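Local coordinates for CopN (Chlamydia pneumoniae, PDB 4NRH), which probably acts as a type III secretion gatekeeper that, in complex with the chaperone Scc3, directs the secretion of translocator proteins, at residues A[203-206]-A[207-210]; A[225-228]-A[229-233]; A[209-212]-A[213-216]; A[268-271]-A[272-275]. All coordinates share one frame; numbering follows the deposited sequence.

How the contacts relate
All four contacts are local, each closing a single helical turn or two within the third helical domain, so none encloses a loop, and only contacts 1 and 3 overlap, at Leu209 and Leu210. Contact 1 lies near the C-terminal end of helix 179-215, and contact 3 takes over from it and runs to the helix end. After a connecting loop, contact 2 opens helix 226-237; Val206 CG2 packs on Val229 CG2 at 4.0 Å, joining it to contact 1. Contact 4, at the end of helix 259-272, meets both: Leu268 reaches Arg205 and Val206, while Phe269 packs on Val229 and Tyr233 OH probably hydrogen-bonds to Ala272 O. Contact 3 touches neither contact 2 nor contact 4.

Contact 1 (A[203-206]-A[207-210]); sequences ESRV and PILL
Arg205 and Ile208 meet on the outer side of a proline-kinked alpha helix, helix 179-215, where Pro207 interrupts the usual run of backbone bonds. The polar part of the contact is carried by the main chain. Because the proline nitrogen has no hydrogen, the carbonyl of Glu203 receives no bond from it; instead Glu203 O faces the ring carbon Pro207 CD at 3.2 Å. The gap from Ile208 N to Ser204 O is also widened, to 4.0 Å. Regular bonding resumes two residues after the proline, with Leu209 N donating to Arg205 O at 3.0 Å and Leu210 N to Val206 O at 2.9 Å, both donors lying close to the line of the C=O bond.

Apolar contacts flank this kink. The buried Val206 has CB 3.4 Å from Pro207 CD, a closeness largely set by the peptide link between them, and the two side chains cross at about a right angle. Its CG1 also reaches Leu210 CD1 at 4.1 Å. Its other methyl, CG2, packs against Phe226 and Val229 of helix 226-237 and against Leu268 of helix 259-272, which places this side of the kinked turn in the interhelical core.

The remaining contact pairs a charged group with an aliphatic one. Bends at chi2 and chi3 (-58° and -49°) bring the end of the arginine round beside Ile208, whose CD1 sits over one guanidinium face, off toward its rim, 3.3 Å from Arg205 NH1.

Contact 2 (A[225-228]-A[229-233]); sequences NFVK and VAESY
Val227 and Glu231 lie side by side and point the same way along the first turns of helix 226-237, which begins with an asparagine N-cap. The valine methyl CG1 rests against the carboxylate end of the glutamate, 3.8 Å from Glu231 OE2. Lys228 crosses this glutamate at a slant: its chain bends at chi2 (-64°), bringing CD within 3.9 Å of Glu231 OE1, while Lys228 NZ stays 4.5 Å from Glu231 OE1, too far for a salt bridge. Any electrostatic attraction there is probably modest.

Phe226 turns one ring face to its neighbour Val227, whose CG2 lies above it toward the rim; the ring also meets Tyr152 edge-to-face. Val229 faces the interior, toward Phe269 and Leu254. Ser232 OG, though close to Lys228 O, has its hydrogen-bond partner in Glu250 of helix 244-255.

Both oxygens of Asn225 serve the helix start. Its backbone O accepts from Val229 N at 3.0 Å, beginning the i to i+4 series that Ala230, Glu231 and Ser232 continue. The side chain folds back over the first turn, and Asn225 OD1 accepts from Lys228 N at 2.9 Å, with the donor tilted 26° from the carbonyl plane.

Contact 3 (A[209-212]-A[213-216]); sequences LLDS and LKAE
The C-terminal end of helix 179-215 unwinds here, and Leu209 and Leu213 form an i to i+4 apolar pair on its inner side. Their side chains slant across each other, with Leu209 CG 3.9 Å from Leu213 CD1 and Leu209 CD1 at a similar distance from the same methyl. In Leu209 the branch point stands opposite the backbone nitrogen (chi1 176°), which swings it toward the following turn, whereas Leu213 CG leans back over the preceding one and lies 3.3 Å from Leu209 O. Leu213 is the buried member: it also packs against Ile218 and Thr220 in the loop after the helix and against Ser261 of helix 259-272, while Leu209 reaches Val265 of that helix.

The backbone bonds show how the helix fades. Leu213 N donates to Leu209 O and Lys214 N to Leu210 O, each at 2.9 Å; the bond from Ala215 N to Asp211 O keeps the same length but is more bent, its N-H...O angle 143°. Beyond it, Glu216 N has only weak bonds, one to Ser212 O at 3.5 Å and another to Leu213 O.

The outer side carries polar residues. Asp211 and Lys214 come near each other with their charged atoms apart, OD1 to NZ 4.8 Å. Glu216 turns its chain back over the last turn, setting CG 3.4 Å from Ser212 O. Cohesion at this helix end therefore probably rests on the leucine pair, its packing on the loop and helix 259-272, and three sound backbone bonds, with the separated charges likely adding little.

Contact 4 (A[268-271]-A[272-275]); sequences LFFS and ALRQ
Phe270 and Leu273 pack together where helix 259-272 ends and the chain passes from alpha-helical bonding into tighter i to i+3 turns. The apolar part is a single side-chain touch, Phe270 CD2 to Leu273 CD1 at 4.2 Å, with the methyl approaching the ring obliquely. Both residues also meet Ile294 of helix 284-301, and both pack on Leu46 of the chaperone chain, so this helix end forms part of the interface with the chaperone.

Backbone bonds mark the change of winding. Ala272 N still reaches back four residues to Leu268 O at 3.0 Å, with a second, weak bond to Phe269 O. Leu273 N then turns to Phe270 O at 3.2 Å, its bond to Phe269 O being weak, and Arg274 N donates to Ser271 O at 3.3 Å. In these last two principal bonds the donor stands well above the carbonyl plane, 65° and 56° out of it.

Other polar groups act within the helix and beyond it: Ser271 OG bonds to Asn267 O of the preceding turn, and Leu273 O accepts from Arg287 of helix 284-301. Arg274 packs on Asp47 of the chaperone chain; its CG, set between the backbone nitrogen and carbonyl carbon (chi1 72°), lies 3.3 Å from Ser271 O.

Contact 1 (A[203-206]-A[207-210])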
loop_
_atom_site.group_PDB
_atom_site.type_symbol
_atom_site.label_atom_id
_atom_site.label_comp_id
_atom_site.label_asym_id
_atom_site.label_seq_id
_atom_site.Cartn_x
_atom_site.Cartn_y
_atom_site.Cartn_z
ATOM N N GLU A 203 -4.025 17.163 -8.604
ATOM C CA GLU A 203 -5.101 18.111 -8.316
ATOM C C GLU A 203 -4.540 19.436 -7.809
ATOM O O GLU A 203 -5.082 20.503 -8.093
ATOM C CB GLU A 203 -6.081 17.532 -7.293
ATOM C CG GLU A 203 -7.224 18.473 -6.933
ATOM C CD GLU A 203 -8.278 17.812 -6.070
ATOM O OE1 GLU A 203 -7.933 16.881 -5.313
ATOM O OE2 GLU A 203 -9.454 18.229 -6.143
ATOM N N SER A 204 -3.453 19.355 -7.051
ATOM C CA SER A 204 -2.786 20.541 -6.531
ATOM C C SER A 204 -1.875 21.201 -7.569
ATOM O O SER A 204 -1.908 22.418 -7.748
ATOM C CB SER A 204 -1.978 20.182 -5.282
ATOM O OG SER A 204 -0.955 21.133 -5.044
ATOM N N ARG A 205 -1.065 20.393 -8.247
ATOM C CA ARG A 205 -0.003 20.916 -9.105
ATOM C C ARG A 205 -0.464 21.362 -10.497
ATOM O O ARG A 205 0.063 22.332 -11.040
ATOM C CB ARG A 205 1.106 19.872 -9.257
ATOM C CG ARG A 205 1.644 19.318 -7.945
ATOM C CD ARG A 205 2.193 20.407 -7.041
ATOM N NE ARG A 205 3.108 21.301 -7.745
ATOM C CZ ARG A 205 3.602 22.419 -7.224
ATOM N NH1 ARG A 205 3.278 22.777 -5.989
ATOM N NH2 ARG A 205 4.427 23.176 -7.935
ATOM N N VAL A 206 -1.422 20.648 -11.083
ATOM C CA VAL A 206 -1.882 20.969 -12.437
ATOM C C VAL A 206 -2.431 22.402 -12.571
ATOM O O VAL A 206 -2.072 23.102 -13.521
ATOM C CB VAL A 206 -2.948 19.956 -12.931
ATOM C CG1 VAL A 206 -3.663 20.478 -14.168
ATOM C CG2 VAL A 206 -2.304 18.606 -13.215
ATOM N N PRO A 207 -3.291 22.855 -11.631
ATOM C CA PRO A 207 -3.716 24.257 -11.736
ATOM C C PRO A 207 -2.557 25.248 -11.628
ATOM O O PRO A 207 -2.638 26.346 -12.175
ATOM C CB PRO A 207 -4.675 24.421 -10.553
ATOM C CG PRO A 207 -5.193 23.058 -10.304
ATOM C CD PRO A 207 -4.027 22.152 -10.564
ATOM N N ILE A 208 -1.494 24.858 -10.928
ATOM C CA ILE A 208 -0.305 25.695 -10.808
ATOM C C ILE A 208 0.423 25.784 -12.149
ATOM O O ILE A 208 0.901 26.852 -12.539
ATOM C CB ILE A 208 0.653 25.161 -9.724
ATOM C CG1 ILE A 208 -0.029 25.191 -8.354
ATOM C CG2 ILE A 208 1.948 25.960 -9.700
ATOM C CD1 ILE A 208 0.840 24.684 -7.228
ATOM N N LEU A 209 0.500 24.659 -12.855
ATOM C CA LEU A 209 1.098 24.634 -14.186
ATOM C C LEU A 209 0.278 25.469 -15.164
ATOM O O LEU A 209 0.828 26.215 -15.975
ATOM C CB LEU A 209 1.223 23.198 -14.697
ATOM C CG LEU A 209 1.753 23.041 -16.125
ATOM C CD1 LEU A 209 3.124 23.687 -16.264
ATOM C CD2 LEU A 209 1.799 21.575 -16.534
ATOM N N LEU A 210 -1.043 25.338 -15.082
ATOM C CA LEU A 210 -1.946 26.051 -15.978
ATOM C C LEU A 210 -1.867 27.562 -15.777
ATOM O O LEU A 210 -1.874 28.323 -16.744
ATOM C CB LEU A 210 -3.385 25.567 -15.781
ATOM C CG LEU A 210 -3.655 24.108 -16.153
ATOM C CD1 LEU A 210 -5.133 23.775 -16.019
ATOM C CD2 LEU A 210 -3.158 23.809 -17.559
#

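Contact 2 (A[225-228]-A[229-233])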
loop_
_atom_site.group_PDB
_atom_site.type_symbol
_atom_site.label_atom_id
_atom_site.label_comp_id
_atom_site.label_asym_id
_atom_site.label_seq_id
_atom_site.Cartn_x
_atom_site.Cartn_y
_atom_site.Cartn_z
ATOM N N ASN A 225 -7.529 18.402 -17.636
ATOM C CA ASN A 225 -7.738 18.532 -16.198
ATOM C C ASN A 225 -6.864 17.548 -15.428
ATOM O O ASN A 225 -6.216 16.689 -16.028
ATOM C CB ASN A 225 -9.215 18.330 -15.850
ATOM C CG ASN A 225 -9.790 17.062 -16.449
ATOM O OD1 ASN A 225 -9.375 15.955 -16.110
ATOM N ND2 ASN A 225 -10.754 17.220 -17.350
ATOM N N PHE A 226 -6.847 17.670 -14.104
ATOM C CA PHE A 226 -5.953 16.858 -13.281
ATOM C C PHE A 226 -6.295 15.370 -13.328
ATOM O O PHE A 226 -5.430 14.524 -13.104
ATOM C CB PHE A 226 -5.958 17.358 -11.832
ATOM C CG PHE A 226 -7.186 16.977 -11.053
ATOM C CD1 PHE A 226 -8.330 17.757 -11.111
ATOM C CD2 PHE A 226 -7.188 15.853 -10.241
ATOM C CE1 PHE A 226 -9.457 17.413 -10.389
ATOM C CE2 PHE A 226 -8.311 15.506 -9.517
ATOM C CZ PHE A 226 -9.446 16.287 -9.591
ATOM N N VAL A 227 -7.552 15.054 -13.618
ATOM C CA VAL A 227 -7.972 13.664 -13.755
ATOM C C VAL A 227 -7.370 13.060 -15.020
ATOM O O VAL A 227 -6.867 11.934 -15.007
ATOM C CB VAL A 227 -9.506 13.533 -13.788
ATOM C CG1 VAL A 227 -9.912 12.088 -14.036
ATOM C CG2 VAL A 227 -10.106 14.043 -12.485
ATOM N N LYS A 228 -7.424 13.819 -16.112
ATOM C CA LYS A 228 -6.835 13.400 -17.379
ATOM C C LYS A 228 -5.332 13.189 -17.237
ATOM O O LYS A 228 -4.782 12.208 -17.737
ATOM C CB LYS A 228 -7.121 14.433 -18.471
ATOM C CG LYS A 228 -8.480 14.283 -19.136
ATOM C CD LYS A 228 -8.581 12.966 -19.889
ATOM C CE LYS A 228 -9.850 12.903 -20.724
ATOM N NZ LYS A 228 -9.942 11.636 -21.500
ATOM N N VAL A 229 -4.674 14.124 -16.558
ATOM C CA VAL A 229 -3.234 14.051 -16.337
ATOM C C VAL A 229 -2.872 12.840 -15.480
ATOM O O VAL A 229 -1.893 12.143 -15.754
ATOM C CB VAL A 229 -2.703 15.334 -15.661
ATOM C CG1 VAL A 229 -1.212 15.222 -15.397
ATOM C CG2 VAL A 229 -3.004 16.552 -16.523
ATOM N N ALA A 230 -3.672 12.591 -14.446
ATOM C CA ALA A 230 -3.452 11.454 -13.557
ATOM C C ALA A 230 -3.596 10.127 -14.291
ATOM O O ALA A 230 -2.841 9.187 -14.044
ATOM C CB ALA A 230 -4.415 11.512 -12.379
ATOM N N GLU A 231 -4.570 10.053 -15.191
ATOM C CA GLU A 231 -4.793 8.841 -15.973
ATOM C C GLU A 231 -3.649 8.595 -16.952
ATOM O O GLU A 231 -3.282 7.451 -17.210
ATOM C CB GLU A 231 -6.129 8.918 -16.717
ATOM C CG GLU A 231 -7.343 8.772 -15.810
ATOM C CD GLU A 231 -8.642 9.148 -16.498
ATOM O OE1 GLU A 231 -8.588 9.760 -17.585
ATOM O OE2 GLU A 231 -9.719 8.833 -15.949
ATOM N N SER A 232 -3.091 9.673 -17.496
ATOM C CA SER A 232 -1.947 9.567 -18.397
ATOM C C SER A 232 -0.724 9.082 -17.629
ATOM O O SER A 232 0.024 8.230 -18.106
ATOM C CB SER A 232 -1.655 10.912 -19.069
ATOM O OG SER A 232 -2.623 11.212 -20.059
ATOM N N TYR A 233 -0.535 9.642 -16.438
ATOM C CA TYR A 233 0.550 9.257 -15.540
ATOM C C TYR A 233 0.514 7.760 -15.246
ATOM O O TYR A 233 1.540 7.081 -15.299
ATOM C CB TYR A 233 0.462 10.065 -14.243
ATOM C CG TYR A 233 1.550 9.783 -13.230
ATOM C CD1 TYR A 233 2.888 9.995 -13.536
ATOM C CD2 TYR A 233 1.234 9.335 -11.954
ATOM C CE1 TYR A 233 3.883 9.748 -12.606
ATOM C CE2 TYR A 233 2.217 9.088 -11.017
ATOM C CZ TYR A 233 3.541 9.295 -11.346
ATOM O OH TYR A 233 4.521 9.045 -10.412
#

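Contact 3 (A[209-212]-A[213-216])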
loop_
_atom_site.group_PDB
_atom_site.type_symbol
_atom_site.label_atom_id
_atom_site.label_comp_id
_atom_site.label_asym_id
_atom_site.label_seq_id
_atom_site.Cartn_x
_atom_site.Cartn_y
_atom_site.Cartn_z
ATOM N N LEU A 209 0.500 24.659 -12.855
ATOM C CA LEU A 209 1.098 24.634 -14.186
ATOM C C LEU A 209 0.278 25.469 -15.164
ATOM O O LEU A 209 0.828 26.215 -15.975
ATOM C CB LEU A 209 1.223 23.198 -14.697
ATOM C CG LEU A 209 1.753 23.041 -16.125
ATOM C CD1 LEU A 209 3.124 23.687 -16.264
ATOM C CD2 LEU A 209 1.799 21.575 -16.534
ATOM N N LEU A 210 -1.043 25.338 -15.082
ATOM C CA LEU A 210 -1.946 26.051 -15.978
ATOM C C LEU A 210 -1.867 27.562 -15.777
ATOM O O LEU A 210 -1.874 28.323 -16.744
ATOM C CB LEU A 210 -3.385 25.567 -15.781
ATOM C CG LEU A 210 -3.655 24.108 -16.153
ATOM C CD1 LEU A 210 -5.133 23.775 -16.019
ATOM C CD2 LEU A 210 -3.158 23.809 -17.559
ATOM N N ASP A 211 -1.800 27.992 -14.519
ATOM C CA ASP A 211 -1.654 29.409 -14.205
ATOM C C ASP A 211 -0.324 29.945 -14.726
ATOM O O ASP A 211 -0.246 31.072 -15.218
ATOM C CB ASP A 211 -1.764 29.643 -12.697
ATOM C CG ASP A 211 -3.178 29.465 -12.182
ATOM O OD1 ASP A 211 -4.129 29.707 -12.955
ATOM O OD2 ASP A 211 -3.339 29.083 -11.003
ATOM N N SER A 212 0.719 29.130 -14.609
ATOM C CA SER A 212 2.044 29.498 -15.094
ATOM C C SER A 212 2.050 29.670 -16.609
ATOM O O SER A 212 2.584 30.649 -17.131
ATOM C CB SER A 212 3.077 28.448 -14.679
ATOM O OG SER A 212 4.368 28.794 -15.145
ATOM N N LEU A 213 1.454 28.709 -17.310
ATOM C CA LEU A 213 1.386 28.752 -18.765
ATOM C C LEU A 213 0.523 29.915 -19.245
ATOM O O LEU A 213 0.818 30.541 -20.263
ATOM C CB LEU A 213 0.851 27.429 -19.316
ATOM C CG LEU A 213 1.792 26.234 -19.145
ATOM C CD1 LEU A 213 1.073 24.925 -19.428
ATOM C CD2 LEU A 213 3.012 26.385 -20.041
ATOM N N LYS A 214 -0.549 30.197 -18.511
ATOM C CA LYS A 214 -1.430 31.308 -18.850
ATOM C C LYS A 214 -0.697 32.635 -18.672
ATOM O O LYS A 214 -0.878 33.569 -19.457
ATOM C CB LYS A 214 -2.695 31.284 -17.989
ATOM C CG LYS A 214 -3.707 32.359 -18.357
ATOM C CD LYS A 214 -5.025 32.176 -17.623
ATOM C CE LYS A 214 -4.919 32.651 -16.185
ATOM N NZ LYS A 214 -6.242 33.045 -15.628
ATOM N N ALA A 215 0.130 32.704 -17.633
ATOM C CA ALA A 215 0.873 33.917 -17.303
ATOM C C ALA A 215 1.836 34.347 -18.410
ATOM O O ALA A 215 2.180 35.525 -18.514
ATOM C CB ALA A 215 1.634 33.719 -15.996
ATOM N N GLU A 216 2.266 33.398 -19.234
ATOM C CA GLU A 216 3.145 33.714 -20.356
ATOM C C GLU A 216 2.408 33.646 -21.693
ATOM O O GLU A 216 3.025 33.505 -22.749
ATOM C CB GLU A 216 4.357 32.780 -20.370
ATOM C CG GLU A 216 4.032 31.319 -20.108
ATOM C CD GLU A 216 5.268 30.440 -20.146
ATOM O OE1 GLU A 216 6.118 30.651 -21.037
ATOM O OE2 GLU A 216 5.389 29.542 -19.285
#

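Contact 4 (A[268-271]-A[272-275])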
loop_
_atom_site.group_PDB
_atom_site.type_symbol
_atom_site.label_atom_id
_atom_site.label_comp_id
_atom_site.label_asym_id
_atom_site.label_seq_id
_atom_site.Cartn_x
_atom_site.Cartn_y
_atom_site.Cartn_z
ATOM N N LEU A 268 6.408 17.734 -14.443
ATOM C CA LEU A 268 5.402 17.365 -13.458
ATOM C C LEU A 268 5.396 15.853 -13.238
ATOM O O LEU A 268 5.319 15.384 -12.102
ATOM C CB LEU A 268 4.021 17.849 -13.901
ATOM C CG LEU A 268 2.919 17.736 -12.852
ATOM C CD1 LEU A 268 3.353 18.457 -11.591
ATOM C CD2 LEU A 268 1.615 18.308 -13.382
ATOM N N PHE A 269 5.468 15.100 -14.331
ATOM C CA PHE A 269 5.542 13.643 -14.262
ATOM C C PHE A 269 6.793 13.177 -13.528
ATOM O O PHE A 269 6.736 12.256 -12.712
ATOM C CB PHE A 269 5.506 13.034 -15.666
ATOM C CG PHE A 269 4.128 12.960 -16.263
ATOM C CD1 PHE A 269 3.013 13.301 -15.515
ATOM C CD2 PHE A 269 3.949 12.542 -17.571
ATOM C CE1 PHE A 269 1.746 13.231 -16.063
ATOM C CE2 PHE A 269 2.684 12.469 -18.124
ATOM C CZ PHE A 269 1.580 12.814 -17.368
ATOM N N PHE A 270 7.923 13.810 -13.830
ATOM C CA PHE A 270 9.194 13.451 -13.211
ATOM C C PHE A 270 9.170 13.741 -11.714
ATOM O O PHE A 270 9.647 12.941 -10.909
ATOM C CB PHE A 270 10.354 14.200 -13.875
ATOM C CG PHE A 270 11.710 13.701 -13.463
ATOM C CD1 PHE A 270 12.352 14.229 -12.355
ATOM C CD2 PHE A 270 12.339 12.695 -14.179
ATOM C CE1 PHE A 270 13.596 13.767 -11.970
ATOM C CE2 PHE A 270 13.583 12.229 -13.800
ATOM C CZ PHE A 270 14.213 12.766 -12.694
ATOM N N SER A 271 8.613 14.891 -11.351
ATOM C CA SER A 271 8.480 15.272 -9.950
ATOM C C SER A 271 7.554 14.314 -9.205
ATOM O O SER A 271 7.724 14.078 -8.009
ATOM C CB SER A 271 7.961 16.706 -9.834
ATOM O OG SER A 271 8.759 17.599 -10.591
ATOM N N ALA A 272 6.580 13.761 -9.921
ATOM C CA ALA A 272 5.610 12.842 -9.332
ATOM C C ALA A 272 6.263 11.542 -8.865
ATOM O O ALA A 272 5.738 10.855 -7.990
ATOM C CB ALA A 272 4.497 12.543 -10.326
ATOM N N LEU A 273 7.406 11.207 -9.456
ATOM C CA LEU A 273 8.096 9.961 -9.134
ATOM C C LEU A 273 8.638 9.946 -7.707
ATOM O O LEU A 273 8.874 8.879 -7.138
ATOM C CB LEU A 273 9.239 9.719 -10.121
ATOM C CG LEU A 273 8.843 9.585 -11.592
ATOM C CD1 LEU A 273 10.077 9.537 -12.474
ATOM C CD2 LEU A 273 7.981 8.354 -11.806
ATOM N N ARG A 274 8.832 11.129 -7.132
ATOM C CA ARG A 274 9.291 11.231 -5.750
ATOM C C ARG A 274 8.214 11.769 -4.812
ATOM O O ARG A 274 8.444 11.895 -3.611
ATOM C CB ARG A 274 10.533 12.120 -5.665
ATOM C CG ARG A 274 10.256 13.596 -5.888
ATOM C CD ARG A 274 11.441 14.448 -5.464
ATOM N NE ARG A 274 11.368 15.798 -6.011
ATOM C CZ ARG A 274 10.767 16.816 -5.404
ATOM N NH1 ARG A 274 10.179 16.636 -4.229
ATOM N NH2 ARG A 274 10.750 18.015 -5.972
ATOM N N GLN A 275 7.043 12.082 -5.357
ATOM C CA GLN A 275 5.971 12.675 -4.561
ATOM C C GLN A 275 4.768 11.747 -4.427
ATOM O O GLN A 275 3.896 11.965 -3.586
ATOM C CB GLN A 275 5.529 14.009 -5.165
ATOM C CG GLN A 275 6.616 15.072 -5.194
ATOM C CD GLN A 275 6.955 15.593 -3.811
ATOM O OE1 GLN A 275 7.854 15.081 -3.145
ATOM N NE2 GLN A 275 6.233 16.617 -3.372
#